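Local coordinates for uncharacterized protein (Pseudomonas syringae pv. tomato, PDB 3K4I), which is of unknown function but belongs to the RraA-like family of proteins and is modelled here as an assembly of three subunits with bound magnesium, at residues Ser15-Cys20 / Arg52-Ala57; His22-Ser27 / Val172-Gly177; Phe58-Gln63 / Thr149-Val154; Val88-Gly93 / Leu158-Ile163. All blocks are in the same frame, centred on the assembly; numbering follows the deposited sequence.

Contact 1: Ser15-Cys20 / Arg52-Ala57; sequences SVLDEC and RCVGIA
The guanidinium of Arg-52 meets the carbonyl of Cys-20 at its edge: NH2 donates to Cys-20 O at 2.7 Å, with the oxygen only 17° out of the guanidinium plane and the nitrogen lying in the plane of the carbonyl. The arginine gets there by a turn in its chain, extended at chi2 and then bent at chi3 (-58°). The same NH2 gives a weak hydrogen bond to Leu-23 O, so this one nitrogen spans the turn that follows helix 14-19.

Beside this polar end the packing is apolar. Both methyls of Val-54 face Cys-20: CG1 lies 3.5 Å from Cys-20 CB, and CG2 sits 3.6 Å from Cys-20 O, next to the oxygen that Arg-52 holds. Farther along the strand, Leu-17 reaches in with CD2, which meets Ile-56 CD1 at 3.8 Å, the two side chains crossing at about a right angle. The segment axes of helix and strand run 8.6 Å apart at closest approach, at 145°. Helix 186-207 covers Cys-20 through Val-190, and Leu-170 of strand 170-174 touches Leu-17.

The chemistry thus divides along the strand: aliphatic groups fill the space between helix and sheet, while one charged side chain binds the carbonyl of Cys-20, just where the chain leaves the helical turns.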
loop_
_atom_site.group_PDB
_atom_site.type_symbol
_atom_site.label_atom_id
_atom_site.label_comp_id
_atom_site.label_asym_id
_atom_site.label_seq_id
_atom_site.Cartn_x
_atom_site.Cartn_y
_atom_site.Cartn_z
ATOM N N SER C 15 -23.800 -23.502 -4.681
ATOM C CA SER C 15 -23.013 -23.915 -5.862
ATOM C C SER C 15 -22.401 -22.727 -6.593
ATOM O O SER C 15 -21.256 -22.798 -7.064
ATOM C CB SER C 15 -23.863 -24.744 -6.829
ATOM O OG SER C 15 -25.036 -24.046 -7.235
ATOM N N VAL C 16 -23.168 -21.634 -6.662
ATOM C CA VAL C 16 -22.727 -20.384 -7.299
ATOM C C VAL C 16 -21.597 -19.772 -6.478
ATOM O O VAL C 16 -20.595 -19.325 -7.030
ATOM C CB VAL C 16 -23.929 -19.406 -7.456
ATOM C CG1 VAL C 16 -23.472 -17.988 -7.865
ATOM C CG2 VAL C 16 -24.944 -19.947 -8.477
ATOM N N LEU C 17 -21.738 -19.801 -5.153
ATOM C CA LEU C 17 -20.671 -19.344 -4.256
ATOM C C LEU C 17 -19.424 -20.224 -4.380
ATOM O O LEU C 17 -18.300 -19.710 -4.415
ATOM C CB LEU C 17 -21.169 -19.288 -2.801
ATOM C CG LEU C 17 -22.311 -18.298 -2.541
ATOM C CD1 LEU C 17 -23.216 -18.710 -1.367
ATOM C CD2 LEU C 17 -21.800 -16.872 -2.328
ATOM N N ASP C 18 -19.621 -21.539 -4.495
ATOM C CA ASP C 18 -18.481 -22.443 -4.597
ATOM C C ASP C 18 -17.666 -22.175 -5.856
ATOM O O ASP C 18 -16.433 -22.125 -5.797
ATOM C CB ASP C 18 -18.904 -23.916 -4.467
ATOM C CG ASP C 18 -19.501 -24.226 -3.096
ATOM O OD1 ASP C 18 -19.070 -23.592 -2.107
ATOM O OD2 ASP C 18 -20.406 -25.078 -3.002
ATOM N N GLU C 19 -18.361 -21.951 -6.972
ATOM C CA GLU C 19 -17.729 -21.607 -8.241
ATOM C C GLU C 19 -16.803 -20.402 -8.147
ATOM O O GLU C 19 -15.772 -20.384 -8.805
ATOM C CB GLU C 19 -18.764 -21.317 -9.303
ATOM C CG GLU C 19 -19.582 -22.515 -9.711
ATOM C CD GLU C 19 -20.394 -22.233 -10.953
ATOM O OE1 GLU C 19 -19.844 -22.409 -12.054
ATOM O OE2 GLU C 19 -21.572 -21.822 -10.820
ATOM N N CYS C 20 -17.184 -19.409 -7.336
ATOM C CA CYS C 20 -16.393 -18.176 -7.141
ATOM C C CYS C 20 -15.044 -18.369 -6.450
ATOM O O CYS C 20 -14.205 -17.460 -6.422
ATOM C CB CYS C 20 -17.224 -17.155 -6.369
ATOM S SG CYS C 20 -18.381 -16.257 -7.403
ATOM N N ARG C 52 -8.299 -13.543 -0.051
ATOM C CA ARG C 52 -9.463 -13.309 -0.902
ATOM C C ARG C 52 -10.698 -13.760 -0.145
ATOM O O ARG C 52 -10.596 -14.483 0.834
ATOM C CB ARG C 52 -9.319 -14.050 -2.252
ATOM C CG ARG C 52 -9.264 -15.574 -2.134
ATOM C CD ARG C 52 -8.988 -16.225 -3.498
ATOM N NE ARG C 52 -9.974 -15.899 -4.533
ATOM C CZ ARG C 52 -11.206 -16.400 -4.596
ATOM N NH1 ARG C 52 -11.630 -17.263 -3.685
ATOM N NH2 ARG C 52 -12.027 -16.035 -5.576
ATOM N N CYS C 53 -11.856 -13.291 -0.558
ATOM C CA CYS C 53 -13.103 -13.799 0.019
ATOM C C CYS C 53 -14.229 -13.732 -0.959
ATOM O O CYS C 53 -14.273 -12.848 -1.848
ATOM C CB CYS C 53 -13.512 -13.074 1.329
ATOM S SG CYS C 53 -13.682 -11.277 1.139
ATOM N N VAL C 54 -15.167 -14.646 -0.727
ATOM C CA VAL C 54 -16.439 -14.705 -1.417
ATOM C C VAL C 54 -17.526 -14.858 -0.376
ATOM O O VAL C 54 -17.450 -15.721 0.509
ATOM C CB VAL C 54 -16.495 -15.935 -2.369
ATOM C CG1 VAL C 54 -17.800 -15.933 -3.120
ATOM C CG2 VAL C 54 -15.317 -15.879 -3.328
ATOM N N GLY C 55 -18.558 -14.031 -0.455
ATOM C CA GLY C 55 -19.689 -14.237 0.477
ATOM C C GLY C 55 -20.788 -13.217 0.251
ATOM O O GLY C 55 -20.743 -12.429 -0.710
ATOM N N ILE C 56 -21.784 -13.254 1.127
ATOM C CA ILE C 56 -22.991 -12.460 0.971
ATOM C C ILE C 56 -22.848 -11.191 1.772
ATOM O O ILE C 56 -22.518 -11.254 2.945
ATOM C CB ILE C 56 -24.191 -13.279 1.517
ATOM C CG1 ILE C 56 -24.258 -14.634 0.802
ATOM C CG2 ILE C 56 -25.471 -12.486 1.418
ATOM C CD1 ILE C 56 -24.402 -14.559 -0.769
ATOM N N ALA C 57 -23.126 -10.050 1.148
ATOM C CA ALA C 57 -22.968 -8.769 1.810
ATOM C C ALA C 57 -23.901 -8.660 3.007
ATOM O O ALA C 57 -25.104 -8.884 2.872
ATOM C CB ALA C 57 -23.265 -7.622 0.827
#

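Contact 2: His22-Ser27 / Val172-Gly177; sequences HLDTAS and VCDGSG
Helix 25-33 starts over the end of strand 170-174, with the CA atoms of Thr-25 and Cys-173 6.4 Å apart, and a type I turn from Asp-174 to Gly-177 reverses the chain there. Thr-25 and Asp-174 approach from opposite directions and are joined by two bonds. Thr-25 N donates to Asp-174 OD2 at 3.1 Å, nearly straight (178°), from above the carboxylate plane. Thr-25 OG1 donates to OD1 of Asp-174 at 2.6 Å, on the syn side but tilted out of that plane. Thr-25 OG1 stands between its own backbone N and carbonyl carbon (chi1 49°), which lets hydroxyl and amide face the same carboxylate while CG2 packs 3.4 Å from Val-172 O.

OD1 of Asp-174 also accepts from Ser-176 N at 3.0 Å, on the face of its plane opposite Thr-25 OG1, so the carboxylate is fixed in rotation. A water donates to Asp-174 OD2 (2.7 Å) and to Asp-24 OD2, bridging two acidic groups that would otherwise probably repel each other. The side chain of Asp-24 comes within about 4 Å of a magnesium ion. Ser-176 OG bonds to Ile-125 N of the second subunit, whose Met-142 packs on Thr-25.

The Asx turn of Asp-174 thus lies in the hairpin joining strands 170-174 and 177-181, and its carboxylate receives the first amide of helix 25-33 beside the subunit interface.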
loop_
_atom_site.group_PDB
_atom_site.type_symbol
_atom_site.label_atom_id
_atom_site.label_comp_id
_atom_site.label_asym_id
_atom_site.label_seq_id
_atom_site.Cartn_x
_atom_site.Cartn_y
_atom_site.Cartn_z
ATOM N N HIS C 22 -12.844 -20.109 -7.710
ATOM C CA HIS C 22 -11.907 -20.156 -8.835
ATOM C C HIS C 22 -12.104 -19.001 -9.808
ATOM O O HIS C 22 -11.650 -19.074 -10.962
ATOM C CB HIS C 22 -12.033 -21.487 -9.592
ATOM C CG HIS C 22 -11.998 -22.689 -8.701
ATOM N ND1 HIS C 22 -10.819 -23.300 -8.324
ATOM C CD2 HIS C 22 -12.993 -23.395 -8.113
ATOM C CE1 HIS C 22 -11.091 -24.334 -7.548
ATOM N NE2 HIS C 22 -12.402 -24.412 -7.401
ATOM N N LEU C 23 -12.769 -17.934 -9.345
ATOM C CA LEU C 23 -12.975 -16.759 -10.170
ATOM C C LEU C 23 -12.283 -15.549 -9.569
ATOM O O LEU C 23 -12.367 -15.317 -8.368
ATOM C CB LEU C 23 -14.476 -16.466 -10.383
ATOM C CG LEU C 23 -15.290 -17.500 -11.162
ATOM C CD1 LEU C 23 -16.783 -17.145 -11.211
ATOM C CD2 LEU C 23 -14.742 -17.774 -12.597
ATOM N N ASP C 24 -11.614 -14.787 -10.430
ATOM C CA ASP C 24 -10.912 -13.560 -10.062
ATOM C C ASP C 24 -11.882 -12.387 -10.154
ATOM O O ASP C 24 -12.861 -12.433 -10.927
ATOM C CB ASP C 24 -9.813 -13.283 -11.100
ATOM C CG ASP C 24 -8.694 -14.313 -11.090
ATOM O OD1 ASP C 24 -7.991 -14.414 -12.111
ATOM O OD2 ASP C 24 -8.486 -15.003 -10.070
ATOM N N THR C 25 -11.603 -11.329 -9.392
ATOM C CA THR C 25 -12.383 -10.089 -9.527
ATOM C C THR C 25 -12.454 -9.582 -10.958
ATOM O O THR C 25 -13.486 -9.022 -11.354
ATOM C CB THR C 25 -11.864 -8.991 -8.590
ATOM O OG1 THR C 25 -10.448 -8.879 -8.734
ATOM C CG2 THR C 25 -12.215 -9.346 -7.122
ATOM N N ALA C 26 -11.376 -9.741 -11.731
ATOM C CA ALA C 26 -11.392 -9.306 -13.136
ATOM C C ALA C 26 -12.456 -10.023 -13.973
ATOM O O ALA C 26 -13.160 -9.384 -14.760
ATOM C CB ALA C 26 -10.001 -9.422 -13.777
ATOM N N SER C 27 -12.574 -11.351 -13.829
ATOM C CA SER C 27 -13.562 -12.087 -14.599
ATOM C C SER C 27 -14.982 -11.622 -14.250
ATOM O O SER C 27 -15.816 -11.429 -15.137
ATOM C CB SER C 27 -13.435 -13.592 -14.348
ATOM O OG SER C 27 -12.057 -13.952 -14.376
ATOM N N VAL C 172 -17.028 -10.362 -3.949
ATOM C CA VAL C 172 -15.815 -11.137 -4.266
ATOM C C VAL C 172 -14.660 -10.148 -4.224
ATOM O O VAL C 172 -14.743 -9.045 -4.821
ATOM C CB VAL C 172 -15.868 -11.845 -5.617
ATOM C CG1 VAL C 172 -14.549 -12.684 -5.823
ATOM C CG2 VAL C 172 -17.122 -12.769 -5.703
ATOM N N CYS C 173 -13.651 -10.497 -3.426
ATOM C CA CYS C 173 -12.526 -9.604 -3.186
ATOM C C CYS C 173 -11.237 -10.380 -3.257
ATOM O O CYS C 173 -11.179 -11.501 -2.755
ATOM C CB CYS C 173 -12.628 -8.993 -1.782
ATOM S SG CYS C 173 -14.218 -8.241 -1.422
ATOM N N ASP C 174 -10.212 -9.762 -3.848
ATOM C CA ASP C 174 -8.866 -10.334 -3.899
ATOM C C ASP C 174 -7.808 -9.236 -3.965
ATOM O O ASP C 174 -8.084 -8.072 -3.608
ATOM C CB ASP C 174 -8.741 -11.353 -5.065
ATOM C CG ASP C 174 -9.008 -10.743 -6.453
ATOM O OD1 ASP C 174 -8.930 -9.504 -6.657
ATOM O OD2 ASP C 174 -9.289 -11.529 -7.379
ATOM N N GLY C 175 -6.600 -9.586 -4.397
ATOM C CA GLY C 175 -5.509 -8.588 -4.467
ATOM C C GLY C 175 -5.804 -7.367 -5.328
ATOM O O GLY C 175 -5.236 -6.274 -5.095
ATOM N N SER C 176 -6.701 -7.525 -6.303
ATOM C CA SER C 176 -7.054 -6.416 -7.187
ATOM C C SER C 176 -8.166 -5.503 -6.631
ATOM O O SER C 176 -8.478 -4.470 -7.229
ATOM C CB SER C 176 -7.419 -6.965 -8.576
ATOM O OG SER C 176 -6.326 -7.710 -9.108
ATOM N N GLY C 177 -8.734 -5.871 -5.482
ATOM C CA GLY C 177 -9.811 -5.105 -4.863
ATOM C C GLY C 177 -11.118 -5.859 -4.706
ATOM O O GLY C 177 -11.144 -7.125 -4.700
HETATM O O HOH W 1 -9.100 -14.146 -6.982
#

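Contact 3: Phe58-Gln63 / Thr149-Val154; sequences FTVQYQ and TQLKAV
Gln-61 O is gripped by two successive amides, Lys-152 N at 2.8 Å and Ala-153 N at 3.3 Å, both in its carbonyl plane. With Lys-152 and Ala-153 both facing Gln-61, this is a classic beta bulge, and the antiparallel register moves by one residue between Gln-61 and Tyr-62. On one side of it Gln-61 N donates to Ala-153 O; on the other, Gln-63 and Gln-150 form a hydrogen-bonded pair through both their backbone amides.

The side chains of that last pair also meet. Each places CG between its backbone N and carbonyl carbon (chi1 69° in Gln-63) and runs extended beyond it, which brings the two amides together. Gln-150 NE2 points in its own amide plane at Gln-63 OE1, 3.1 Å away, but arrives 42° above the acceptor's carbonyl plane, not on a lone pair; the two amide planes are turned 61° apart. Gln-150 OE1 accepts from Asp-66 N. The other end of the Gln-63 amide crosses the extended Lys-152 chain at about a right angle, NE2 being 3.5 Å from Lys-152 CD, and a water accepts from both Gln-63 NE2 and Lys-152 NZ.

On the face that carries Val-60 and Val-154, Leu-151 CD2 sits over one face of the Tyr-62 ring, a CH-pi contact 3.9 Å from the centroid and offset toward the rim. The same methyl is tightly packed against Val-60 CG1, at 3.3 Å. At the Phe-58 end of the pairing, Val-154 CB approaches Phe-58 CE2 at 3.7 Å.

Strand 53-63 lies here between strand 150-154 and the parallel strand 85-90, whose Ile-87 and Ser-89 touch Val-60; Leu-158 of strand 158-160 packs on Thr-59 and Gln-61.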
loop_
_atom_site.group_PDB
_atom_site.type_symbol
_atom_site.label_atom_id
_atom_site.label_comp_id
_atom_site.label_asym_id
_atom_site.label_seq_id
_atom_site.Cartn_x
_atom_site.Cartn_y
_atom_site.Cartn_z
ATOM N N PHE C 58 -23.342 -8.265 4.153
ATOM C CA PHE C 58 -24.095 -7.850 5.300
ATOM C C PHE C 58 -23.624 -6.411 5.503
ATOM O O PHE C 58 -22.425 -6.191 5.731
ATOM C CB PHE C 58 -23.711 -8.690 6.521
ATOM C CG PHE C 58 -24.397 -8.264 7.780
ATOM C CD1 PHE C 58 -25.515 -8.973 8.227
ATOM C CD2 PHE C 58 -23.972 -7.126 8.489
ATOM C CE1 PHE C 58 -26.184 -8.612 9.377
ATOM C CE2 PHE C 58 -24.654 -6.721 9.653
ATOM C CZ PHE C 58 -25.757 -7.491 10.106
ATOM N N THR C 59 -24.541 -5.472 5.341
ATOM C CA THR C 59 -24.172 -4.050 5.258
ATOM C C THR C 59 -24.227 -3.341 6.605
ATOM O O THR C 59 -25.078 -3.631 7.463
ATOM C CB THR C 59 -25.059 -3.306 4.252
ATOM O OG1 THR C 59 -26.445 -3.522 4.562
ATOM C CG2 THR C 59 -24.806 -3.794 2.830
ATOM N N VAL C 60 -23.316 -2.399 6.791
ATOM C CA VAL C 60 -23.245 -1.635 8.041
ATOM C C VAL C 60 -23.045 -0.188 7.620
ATOM O O VAL C 60 -22.113 0.106 6.859
ATOM C CB VAL C 60 -22.007 -2.074 8.863
ATOM C CG1 VAL C 60 -21.976 -1.333 10.203
ATOM C CG2 VAL C 60 -22.005 -3.606 9.063
ATOM N N GLN C 61 -23.910 0.711 8.102
ATOM C CA GLN C 61 -23.822 2.146 7.803
ATOM C C GLN C 61 -23.582 2.949 9.084
ATOM O O GLN C 61 -24.336 2.796 10.056
ATOM C CB GLN C 61 -25.118 2.619 7.137
ATOM C CG GLN C 61 -25.152 4.149 6.884
ATOM C CD GLN C 61 -24.134 4.530 5.836
ATOM O OE1 GLN C 61 -23.177 5.311 6.102
ATOM N NE2 GLN C 61 -24.274 3.954 4.662
ATOM N N TYR C 62 -22.551 3.801 9.072
ATOM C CA TYR C 62 -22.184 4.677 10.208
ATOM C C TYR C 62 -22.686 6.095 9.927
ATOM O O TYR C 62 -23.136 6.393 8.815
ATOM C CB TYR C 62 -20.659 4.707 10.444
ATOM C CG TYR C 62 -20.161 3.404 11.033
ATOM C CD1 TYR C 62 -20.004 3.245 12.412
ATOM C CD2 TYR C 62 -19.857 2.347 10.200
ATOM C CE1 TYR C 62 -19.581 2.031 12.961
ATOM C CE2 TYR C 62 -19.421 1.128 10.726
ATOM C CZ TYR C 62 -19.296 0.995 12.116
ATOM O OH TYR C 62 -18.851 -0.206 12.613
ATOM N N GLN C 63 -22.675 6.920 10.967
ATOM C CA GLN C 63 -23.143 8.314 10.885
ATOM C C GLN C 63 -22.406 9.136 11.935
ATOM O O GLN C 63 -21.756 8.582 12.820
ATOM C CB GLN C 63 -24.658 8.387 11.106
ATOM C CG GLN C 63 -25.076 8.052 12.560
ATOM C CD GLN C 63 -26.576 7.978 12.796
ATOM O OE1 GLN C 63 -27.005 7.373 13.772
ATOM N NE2 GLN C 63 -27.371 8.614 11.939
ATOM N N THR C 149 -17.445 8.165 15.429
ATOM C CA THR C 149 -18.493 7.763 14.497
ATOM C C THR C 149 -19.379 6.785 15.253
ATOM O O THR C 149 -18.959 6.284 16.291
ATOM C CB THR C 149 -17.915 7.133 13.198
ATOM O OG1 THR C 149 -18.958 7.045 12.218
ATOM C CG2 THR C 149 -17.314 5.761 13.450
ATOM N N GLN C 150 -20.621 6.587 14.798
ATOM C CA GLN C 150 -21.539 5.679 15.472
ATOM C C GLN C 150 -22.391 4.906 14.477
ATOM O O GLN C 150 -22.630 5.360 13.358
ATOM C CB GLN C 150 -22.432 6.415 16.484
ATOM C CG GLN C 150 -23.583 7.140 15.858
ATOM C CD GLN C 150 -24.474 7.869 16.847
ATOM O OE1 GLN C 150 -24.024 8.339 17.913
ATOM N NE2 GLN C 150 -25.737 8.016 16.471
ATOM N N LEU C 151 -22.802 3.703 14.869
ATOM C CA LEU C 151 -23.678 2.913 14.011
ATOM C C LEU C 151 -25.019 3.594 13.789
ATOM O O LEU C 151 -25.632 4.113 14.738
ATOM C CB LEU C 151 -23.928 1.537 14.633
ATOM C CG LEU C 151 -22.711 0.651 14.549
ATOM C CD1 LEU C 151 -22.777 -0.448 15.602
ATOM C CD2 LEU C 151 -22.609 0.056 13.146
ATOM N N LYS C 152 -25.464 3.592 12.539
ATOM C CA LYS C 152 -26.771 4.122 12.177
ATOM C C LYS C 152 -27.715 2.939 11.977
ATOM O O LYS C 152 -28.758 2.873 12.604
ATOM C CB LYS C 152 -26.734 4.968 10.902
ATOM C CG LYS C 152 -28.120 5.438 10.476
ATOM C CD LYS C 152 -28.026 6.382 9.267
ATOM C CE LYS C 152 -29.290 7.216 9.135
ATOM N NZ LYS C 152 -29.227 8.115 7.930
ATOM N N ALA C 153 -27.306 2.013 11.125
ATOM C CA ALA C 153 -28.175 0.904 10.735
ATOM C C ALA C 153 -27.358 -0.211 10.102
ATOM O O ALA C 153 -26.318 0.037 9.507
ATOM C CB ALA C 153 -29.226 1.373 9.757
ATOM N N VAL C 154 -27.840 -1.440 10.250
ATOM C CA VAL C 154 -27.288 -2.550 9.459
ATOM C C VAL C 154 -28.360 -3.141 8.539
ATOM O O VAL C 154 -29.561 -3.025 8.795
ATOM C CB VAL C 154 -26.629 -3.686 10.313
ATOM C CG1 VAL C 154 -25.498 -3.143 11.187
ATOM C CG2 VAL C 154 -27.663 -4.452 11.157
HETATM O O HOH W 2 -27.057 9.963 9.130
#

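Contact 4: Val88-Gly93 / Leu158-Ile163; sequences VSSNSG and LVIDGI
A short beta hairpin, strands 158-160 and 163-165, lies against strand 85-90 of the main mixed sheet, and two of its side chains carry the packing. Leu-158 CD1 is the main point of touch: it lies 3.4 Å from Val-88 O and 3.8 Å from Val-88 CG1, and reaches Ser-90 CB at 4.1 Å, so a single methyl is set against the strand from Val-88 to Ser-90. Ile-160 enters beside it, its CD1 4.1 Å from Val-88 CG1. With CG1 of Val-88 anti to the backbone N (chi1 179°), this methyl is the one presented to both hairpin residues.

The strands do not pair. Their short segments cross at 75° with axes 8.2 Å apart, and no direct hydrogen bond joins them, as befits two layers packed face to face rather than neighbours within a sheet. The hairpin is closed by a type I' turn from Ile-160 to Ile-163, in which Ile-160 and Ile-163 exchange backbone hydrogen bonds; the turn residues Asp-161 and Gly-162 both have positive phi. Asp-161 OD1 makes a salt bridge with Arg-138.

The polar link between the layers is indirect. A buried hydroxyl, Ser-90 OG, accepts from a water at 3.0 Å, and that water takes a hydrogen bond from Val-159 N at 3.2 Å. Ser-90 OG is also hydrogen-bonded to Asp-119 OD2, and the same oxygen lies 4.0 Å from Ile-160 CG1.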
loop_
_atom_site.group_PDB
_atom_site.type_symbol
_atom_site.label_atom_id
_atom_site.label_comp_id
_atom_site.label_asym_id
_atom_site.label_seq_id
_atom_site.Cartn_x
_atom_site.Cartn_y
_atom_site.Cartn_z
ATOM N N VAL C 88 -19.779 -5.442 4.882
ATOM C CA VAL C 88 -19.423 -4.295 4.037
ATOM C C VAL C 88 -19.822 -3.098 4.848
ATOM O O VAL C 88 -21.007 -2.906 5.092
ATOM C CB VAL C 88 -20.142 -4.291 2.680
ATOM C CG1 VAL C 88 -19.734 -3.035 1.851
ATOM C CG2 VAL C 88 -19.827 -5.575 1.910
ATOM N N SER C 89 -18.821 -2.318 5.277
ATOM C CA SER C 89 -19.012 -1.249 6.243
ATOM C C SER C 89 -18.723 0.069 5.601
ATOM O O SER C 89 -17.666 0.236 4.968
ATOM C CB SER C 89 -18.086 -1.427 7.451
ATOM O OG SER C 89 -18.532 -2.504 8.251
ATOM N N SER C 90 -19.641 0.995 5.771
ATOM C CA SER C 90 -19.473 2.329 5.154
ATOM C C SER C 90 -19.438 3.420 6.208
ATOM O O SER C 90 -20.383 3.594 6.972
ATOM C CB SER C 90 -20.525 2.558 4.054
ATOM O OG SER C 90 -20.263 3.777 3.358
ATOM N N ASN C 91 -18.326 4.156 6.217
ATOM C CA ASN C 91 -18.082 5.201 7.204
ATOM C C ASN C 91 -17.622 6.482 6.496
ATOM O O ASN C 91 -16.669 7.179 6.944
ATOM C CB ASN C 91 -17.058 4.715 8.239
ATOM C CG ASN C 91 -16.874 5.691 9.394
ATOM O OD1 ASN C 91 -17.825 6.382 9.803
ATOM N ND2 ASN C 91 -15.645 5.779 9.908
ATOM N N SER C 92 -18.289 6.774 5.372
ATOM C CA SER C 92 -18.056 8.012 4.617
ATOM C C SER C 92 -16.601 8.181 4.165
ATOM O O SER C 92 -16.076 9.326 4.086
ATOM C CB SER C 92 -18.475 9.206 5.467
ATOM O OG SER C 92 -19.841 9.132 5.802
ATOM N N GLY C 93 -15.919 7.062 3.943
ATOM C CA GLY C 93 -14.521 7.081 3.524
ATOM C C GLY C 93 -13.571 7.721 4.505
ATOM O O GLY C 93 -12.486 8.135 4.116
ATOM N N LEU C 158 -26.150 0.431 0.826
ATOM C CA LEU C 158 -25.026 1.373 0.898
ATOM C C LEU C 158 -24.728 1.923 -0.489
ATOM O O LEU C 158 -24.951 1.246 -1.490
ATOM C CB LEU C 158 -23.754 0.695 1.387
ATOM C CG LEU C 158 -23.882 -0.140 2.647
ATOM C CD1 LEU C 158 -22.548 -0.791 2.932
ATOM C CD2 LEU C 158 -24.417 0.632 3.856
ATOM N N VAL C 159 -24.218 3.149 -0.551
ATOM C CA VAL C 159 -23.731 3.613 -1.829
ATOM C C VAL C 159 -22.276 4.053 -1.639
ATOM O O VAL C 159 -21.987 4.983 -0.882
ATOM C CB VAL C 159 -24.612 4.699 -2.446
ATOM C CG1 VAL C 159 -24.095 5.037 -3.846
ATOM C CG2 VAL C 159 -26.069 4.225 -2.536
ATOM N N ILE C 160 -21.362 3.346 -2.293
ATOM C CA ILE C 160 -19.917 3.616 -2.142
ATOM C C ILE C 160 -19.395 4.016 -3.515
ATOM O O ILE C 160 -19.459 3.235 -4.438
ATOM C CB ILE C 160 -19.166 2.370 -1.610
ATOM C CG1 ILE C 160 -19.621 2.027 -0.179
ATOM C CG2 ILE C 160 -17.633 2.545 -1.669
ATOM C CD1 ILE C 160 -19.133 0.670 0.310
ATOM N N ASP C 161 -18.886 5.238 -3.639
ATOM C CA ASP C 161 -18.397 5.727 -4.942
ATOM C C ASP C 161 -19.461 5.536 -6.066
ATOM O O ASP C 161 -19.116 5.141 -7.172
ATOM C CB ASP C 161 -17.072 5.017 -5.353
ATOM C CG ASP C 161 -15.930 5.180 -4.328
ATOM O OD1 ASP C 161 -15.306 4.151 -3.912
ATOM O OD2 ASP C 161 -15.631 6.327 -3.953
ATOM N N GLY C 162 -20.746 5.750 -5.765
ATOM C CA GLY C 162 -21.822 5.547 -6.750
ATOM C C GLY C 162 -22.278 4.117 -7.017
ATOM O O GLY C 162 -23.132 3.893 -7.884
ATOM N N ILE C 163 -21.700 3.157 -6.288
ATOM C CA ILE C 163 -22.053 1.738 -6.414
ATOM C C ILE C 163 -22.927 1.357 -5.240
ATOM O O ILE C 163 -22.540 1.503 -4.101
ATOM C CB ILE C 163 -20.786 0.839 -6.430
ATOM C CG1 ILE C 163 -19.799 1.330 -7.497
ATOM C CG2 ILE C 163 -21.127 -0.655 -6.661
ATOM C CD1 ILE C 163 -20.376 1.261 -8.891
HETATM O O HOH W 3 -22.978 4.117 2.220
#

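Overall arrangement
Strand 53-63 runs through the set: its first half packs on helix 14-19 in contact 1, its second half pairs with strand 150-154 in contact 3, and the two centres lie about 24 Å apart. Contacts 1 and 2 adjoin, centres about 11 Å apart, through the neighbouring strands 53-63 and 170-174, where Cys-53 O and Cys-173 N are 2.9 Å apart. Contacts 3 and 4, with centres about 10 Å apart, meet where Val-60 O lies 2.8 Å from Ser-90 N. A magnesium ion lies about 4 Å from the Asp-24 side chain in contact 2; the Arg-52 side chain in contact 1 is about 11 Å from a magnesium ion.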